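PDB 1YGP: yeast glycogen phosphorylase from Saccharomyces cerevisiae, which belongs to the carbohydrate phosphorylases of the GT-B clan and carries pyridoxal-5'-phosphate in a pocket of a chain that assembles as a dimer. Local coordinates for residues 524-529 and 704-709; 530-535 and 565-570. All blocks are in the same frame, centred on the assembly; numbering follows the deposited sequence.

Contact 1. Residues 524-529 and 704-709; sequences QANPSL and IIPASD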
loop_
_atom_site.group_PDB
_atom_site.type_symbol
_atom_site.label_atom_id
_atom_site.label_comp_id
_atom_site.label_asym_id
_atom_site.label_seq_id
_atom_site.Cartn_x
_atom_site.Cartn_y
_atom_site.Cartn_z
ATOM N N GLN A 524 28.788 4.143 -11.036
ATOM C CA GLN A 524 27.723 4.899 -10.422
ATOM C C GLN A 524 28.303 5.805 -9.351
ATOM O O GLN A 524 28.156 7.025 -9.439
ATOM C CB GLN A 524 26.722 3.969 -9.807
ATOM C CG GLN A 524 25.451 4.694 -9.408
ATOM C CD GLN A 524 24.271 3.752 -9.442
ATOM O OE1 GLN A 524 23.390 3.766 -8.602
ATOM N NE2 GLN A 524 24.154 2.887 -10.438
ATOM N N ALA A 525 28.993 5.219 -8.370
ATOM C CA ALA A 525 29.533 5.966 -7.254
ATOM C C ALA A 525 30.619 6.954 -7.605
ATOM O O ALA A 525 30.701 7.985 -6.941
ATOM C CB ALA A 525 30.104 5.023 -6.204
ATOM N N ASN A 526 31.441 6.702 -8.634
ATOM C CA ASN A 526 32.541 7.602 -8.947
ATOM C C ASN A 526 32.702 7.860 -10.444
ATOM O O ASN A 526 33.731 7.527 -11.052
ATOM C CB ASN A 526 33.819 7.012 -8.372
ATOM C CG ASN A 526 34.943 8.018 -8.127
ATOM O OD1 ASN A 526 34.963 9.158 -8.611
ATOM N ND2 ASN A 526 35.951 7.633 -7.350
ATOM N N PRO A 527 31.731 8.517 -11.102
ATOM C CA PRO A 527 31.760 8.839 -12.522
ATOM C C PRO A 527 33.003 9.585 -12.957
ATOM O O PRO A 527 33.604 9.235 -13.969
ATOM C CB PRO A 527 30.519 9.635 -12.739
ATOM C CG PRO A 527 30.285 10.342 -11.414
ATOM C CD PRO A 527 30.583 9.179 -10.481
ATOM N N SER A 528 33.435 10.582 -12.183
ATOM C CA SER A 528 34.587 11.441 -12.472
ATOM C C SER A 528 35.856 10.613 -12.646
ATOM O O SER A 528 36.673 10.939 -13.504
ATOM C CB SER A 528 34.734 12.465 -11.322
ATOM O OG SER A 528 33.829 12.159 -10.247
ATOM N N LEU A 529 36.026 9.528 -11.880
ATOM C CA LEU A 529 37.126 8.615 -12.081
ATOM C C LEU A 529 36.788 7.724 -13.265
ATOM O O LEU A 529 37.677 7.480 -14.088
ATOM C CB LEU A 529 37.359 7.740 -10.850
ATOM C CG LEU A 529 38.400 6.612 -10.920
ATOM C CD1 LEU A 529 39.749 7.174 -11.325
ATOM C CD2 LEU A 529 38.515 5.943 -9.576
ATOM N N ILE A 704 30.110 8.434 0.328
ATOM C CA ILE A 704 31.206 8.295 1.280
ATOM C C ILE A 704 32.394 7.532 0.727
ATOM O O ILE A 704 33.499 8.069 0.809
ATOM C CB ILE A 704 30.691 7.605 2.557
ATOM C CG1 ILE A 704 29.746 8.553 3.240
ATOM C CG2 ILE A 704 31.828 7.215 3.495
ATOM C CD1 ILE A 704 29.114 7.993 4.514
ATOM N N ILE A 705 32.266 6.332 0.154
ATOM C CA ILE A 705 33.436 5.620 -0.332
ATOM C C ILE A 705 34.306 6.355 -1.372
ATOM O O ILE A 705 35.505 6.463 -1.086
ATOM C CB ILE A 705 32.918 4.245 -0.815
ATOM C CG1 ILE A 705 32.713 3.462 0.467
ATOM C CG2 ILE A 705 33.842 3.521 -1.790
ATOM C CD1 ILE A 705 31.984 2.112 0.429
ATOM N N PRO A 706 33.918 6.942 -2.516
ATOM C CA PRO A 706 34.854 7.626 -3.424
ATOM C C PRO A 706 35.560 8.860 -2.835
ATOM O O PRO A 706 36.470 9.409 -3.466
ATOM C CB PRO A 706 34.019 7.968 -4.643
ATOM C CG PRO A 706 32.879 6.986 -4.573
ATOM C CD PRO A 706 32.576 6.932 -3.077
ATOM N N ALA A 707 35.114 9.346 -1.665
ATOM C CA ALA A 707 35.700 10.491 -1.000
ATOM C C ALA A 707 36.797 10.074 -0.046
ATOM O O ALA A 707 37.493 10.909 0.541
ATOM C CB ALA A 707 34.673 11.206 -0.173
ATOM N N SER A 708 36.977 8.774 0.138
ATOM C CA SER A 708 37.862 8.303 1.169
ATOM C C SER A 708 39.321 8.477 0.824
ATOM O O SER A 708 39.745 8.115 -0.277
ATOM C CB SER A 708 37.578 6.850 1.418
ATOM O OG SER A 708 38.144 6.401 2.643
ATOM N N ASP A 709 40.068 9.050 1.774
ATOM C CA ASP A 709 41.503 9.057 1.651
ATOM C C ASP A 709 42.045 7.777 2.299
ATOM O O ASP A 709 42.907 7.080 1.743
ATOM C CB ASP A 709 42.069 10.286 2.342
ATOM C CG ASP A 709 41.903 11.597 1.585
ATOM O OD1 ASP A 709 41.734 11.592 0.366
ATOM O OD2 ASP A 709 41.974 12.642 2.215
#

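Contact 2. Residues 530-535 and 565-570; sequences AKLISE and KKWNQV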
loop_
_atom_site.group_PDB
_atom_site.type_symbol
_atom_site.label_atom_id
_atom_site.label_comp_id
_atom_site.label_asym_id
_atom_site.label_seq_id
_atom_site.Cartn_x
_atom_site.Cartn_y
_atom_site.Cartn_z
ATOM N N ALA A 530 35.555 7.239 -13.436
ATOM C CA ALA A 530 35.222 6.388 -14.578
ATOM C C ALA A 530 35.492 7.066 -15.918
ATOM O O ALA A 530 35.885 6.420 -16.897
ATOM C CB ALA A 530 33.763 6.000 -14.552
ATOM N N LYS A 531 35.324 8.392 -15.967
ATOM C CA LYS A 531 35.621 9.171 -17.151
ATOM C C LYS A 531 37.142 9.228 -17.267
ATOM O O LYS A 531 37.637 8.918 -18.351
ATOM C CB LYS A 531 35.074 10.604 -17.040
ATOM N N LEU A 532 37.920 9.515 -16.205
ATOM C CA LEU A 532 39.375 9.609 -16.270
ATOM C C LEU A 532 39.998 8.384 -16.884
ATOM O O LEU A 532 40.836 8.530 -17.772
ATOM C CB LEU A 532 40.012 9.794 -14.884
ATOM C CG LEU A 532 41.545 9.953 -14.718
ATOM C CD1 LEU A 532 42.100 11.046 -15.611
ATOM C CD2 LEU A 532 41.844 10.354 -13.290
ATOM N N ILE A 533 39.565 7.202 -16.432
ATOM C CA ILE A 533 40.041 5.921 -16.942
ATOM C C ILE A 533 39.615 5.764 -18.395
ATOM O O ILE A 533 40.446 5.400 -19.228
ATOM C CB ILE A 533 39.467 4.802 -16.045
ATOM C CG1 ILE A 533 40.200 4.845 -14.740
ATOM C CG2 ILE A 533 39.632 3.424 -16.649
ATOM C CD1 ILE A 533 39.589 3.902 -13.699
ATOM N N SER A 534 38.364 6.055 -18.762
ATOM C CA SER A 534 37.944 5.907 -20.148
ATOM C C SER A 534 38.731 6.867 -21.025
ATOM O O SER A 534 38.985 6.574 -22.193
ATOM C CB SER A 534 36.470 6.220 -20.323
ATOM N N GLU A 535 39.163 7.995 -20.474
ATOM C CA GLU A 535 40.008 8.940 -21.172
ATOM C C GLU A 535 41.424 8.379 -21.272
ATOM O O GLU A 535 41.890 8.111 -22.379
ATOM C CB GLU A 535 40.041 10.243 -20.417
ATOM C CG GLU A 535 39.683 11.442 -21.257
ATOM C CD GLU A 535 38.746 12.377 -20.506
ATOM O OE1 GLU A 535 39.162 13.015 -19.532
ATOM O OE2 GLU A 535 37.583 12.450 -20.894
ATOM N N LYS A 565 48.112 14.617 -11.072
ATOM C CA LYS A 565 47.354 15.814 -10.741
ATOM C C LYS A 565 45.880 15.554 -11.004
ATOM O O LYS A 565 45.014 15.864 -10.176
ATOM C CB LYS A 565 47.778 16.993 -11.596
ATOM N N LYS A 566 45.618 14.881 -12.126
ATOM C CA LYS A 566 44.279 14.554 -12.542
ATOM C C LYS A 566 43.590 13.635 -11.540
ATOM O O LYS A 566 42.456 13.886 -11.100
ATOM C CB LYS A 566 44.383 13.914 -13.898
ATOM C CG LYS A 566 43.867 14.802 -15.002
ATOM C CD LYS A 566 44.752 16.013 -15.200
ATOM C CE LYS A 566 45.200 16.082 -16.647
ATOM N NZ LYS A 566 46.006 14.924 -16.985
ATOM N N TRP A 567 44.343 12.612 -11.119
ATOM C CA TRP A 567 43.893 11.618 -10.174
ATOM C C TRP A 567 43.563 12.305 -8.869
ATOM O O TRP A 567 42.538 12.009 -8.249
ATOM C CB TRP A 567 44.977 10.587 -9.924
ATOM C CG TRP A 567 44.439 9.259 -9.402
ATOM C CD1 TRP A 567 44.389 8.991 -8.060
ATOM C CD2 TRP A 567 43.976 8.211 -10.166
ATOM N NE1 TRP A 567 43.899 7.776 -7.973
ATOM C CE2 TRP A 567 43.638 7.274 -9.187
ATOM C CE3 TRP A 567 43.792 7.907 -11.517
ATOM C CZ2 TRP A 567 43.119 6.034 -9.537
ATOM C CZ3 TRP A 567 43.267 6.661 -11.865
ATOM C CH2 TRP A 567 42.935 5.731 -10.879
ATOM N N ASN A 568 44.370 13.270 -8.441
ATOM C CA ASN A 568 44.089 13.892 -7.175
ATOM C C ASN A 568 42.850 14.766 -7.253
ATOM O O ASN A 568 42.000 14.712 -6.357
ATOM C CB ASN A 568 45.268 14.710 -6.727
ATOM C CG ASN A 568 45.112 15.093 -5.264
ATOM O OD1 ASN A 568 45.323 16.233 -4.889
ATOM N ND2 ASN A 568 44.749 14.233 -4.326
ATOM N N GLN A 569 42.673 15.493 -8.355
ATOM C CA GLN A 569 41.531 16.378 -8.542
ATOM C C GLN A 569 40.200 15.656 -8.424
ATOM O O GLN A 569 39.277 16.154 -7.761
ATOM C CB GLN A 569 41.618 17.033 -9.904
ATOM C CG GLN A 569 40.497 18.000 -10.203
ATOM C CD GLN A 569 40.512 19.161 -9.238
ATOM O OE1 GLN A 569 39.799 19.218 -8.239
ATOM N NE2 GLN A 569 41.351 20.144 -9.515
ATOM N N VAL A 570 40.128 14.462 -9.026
ATOM C CA VAL A 570 38.925 13.628 -8.954
ATOM C C VAL A 570 38.589 13.448 -7.454
ATOM O O VAL A 570 37.549 13.864 -6.930
ATOM C CB VAL A 570 39.222 12.258 -9.660
ATOM C CG1 VAL A 570 37.994 11.391 -9.635
ATOM C CG2 VAL A 570 39.586 12.443 -11.124
#

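Contact 1. Residues 524-529 and 704-709
Asn-526 meets the ring of Pro-706 along the length of its side chain, and the atoms can be followed in order. Asn-526 CB lies 3.9 Å from both CB and CG of Pro-706. The next carbon, Asn-526 CG, comes within 3.6 Å of Pro-706 CB, and at the tip Asn-526 ND2 approaches that same Pro-706 CB to 3.3 Å. Because CG stands anti to the backbone N (chi1 -158°), the amide runs past the proline, the two side chains lying alongside and pointing opposite ways. Asn-526 also occupies the N-cap position of helix 527-536, where its OD1 accepts a weak capping bond from Leu-529 N at 3.5 Å. In this GT-B chain the contact thus sets the start of that helix against the turn between helix 698-704 and strand 710-713, a strand of the parallel six-stranded sheet. The amide has further partners: OD1 takes a hydrogen bond from Asn-574 ND2, and ND2 donates to Asn-732 OD1. Pro-706 CG is the atom that meets Ala-525, 3.8 Å from Ala-525 CB and 3.4 Å from Ala-525 O. That carbonyl oxygen accepts a hydrogen bond from Arg-577, while the Ala-525 side chain sits about 9 Å from the bound pyridoxal-5'-phosphate.

Contact 2. Residues 530-535 and 565-570
Leu-532 reaches across from helix 530-535 and divides its two methyl groups between a tight and a loose side of helix 565-570. Its CG is anti to the backbone N (chi1 -178°), which extends the branch so that both methyls reach the facing helix. On the tight side, Leu-532 CD2 lies 3.6 Å from Trp-567 CE3 and 3.8 Å from Val-570 CG2, so a single methyl packs against both residues. It reaches the indole obliquely, on the benzene half of the ring system, and the leucine and tryptophan side chains lie roughly perpendicular. Beyond this contact, Trp-567 NE1 is hydrogen-bonded to Ser-849 OG, and the indole also touches Val-850 and Leu-853 of helix 842-856; these partners place the ring between two helices.

The other methyl has the looser neighbour. Leu-532 CD1 stands 4.0 Å from Lys-566 CB and 4.2 Å from Lys-566 CG, meeting the aliphatic base of the lysine. The lysine chain then bends and turns off from helix 530-535, with NZ making a weak hydrogen bond to Glu-562 O. Lys-566 is itself exposed, so this is the solvent side of the contact, whereas Leu-532 and Trp-567 are buried.

The segment axes approach to 10.8 Å, and their N-to-C directions make an angle of 159°. With Leu-532 and Trp-567 as the nearest CA pair, 7.8 Å apart, this is a widely spaced, nearly antiparallel helix pair, bridged by apolar side chains on the flank of this GT-B fold.

How the contacts relate
Both contacts use helix 527-536, contact 1 at its capped start and contact 2 farther along, with centres about 11 Å apart. Contact 2 is nested within the chain loop that contact 1 closes. Contact 1, all buried, has its centre about 19 Å from the centre of the chain; that of contact 2, partly buried with an exposed lysine, lies about 29 Å away. Contact 1 combines an apolar alanine-proline touch with an amide and a carbonyl hydrogen-bonded to residues outside its segments, whereas contact 2 joins carbon atoms alone. Leu-529 connects them directly, Leu-529 CD1 lying 3.5 Å from Trp-567 CH2, and helix 562-584 also supplies Asn-574 and Arg-577 to contact 1.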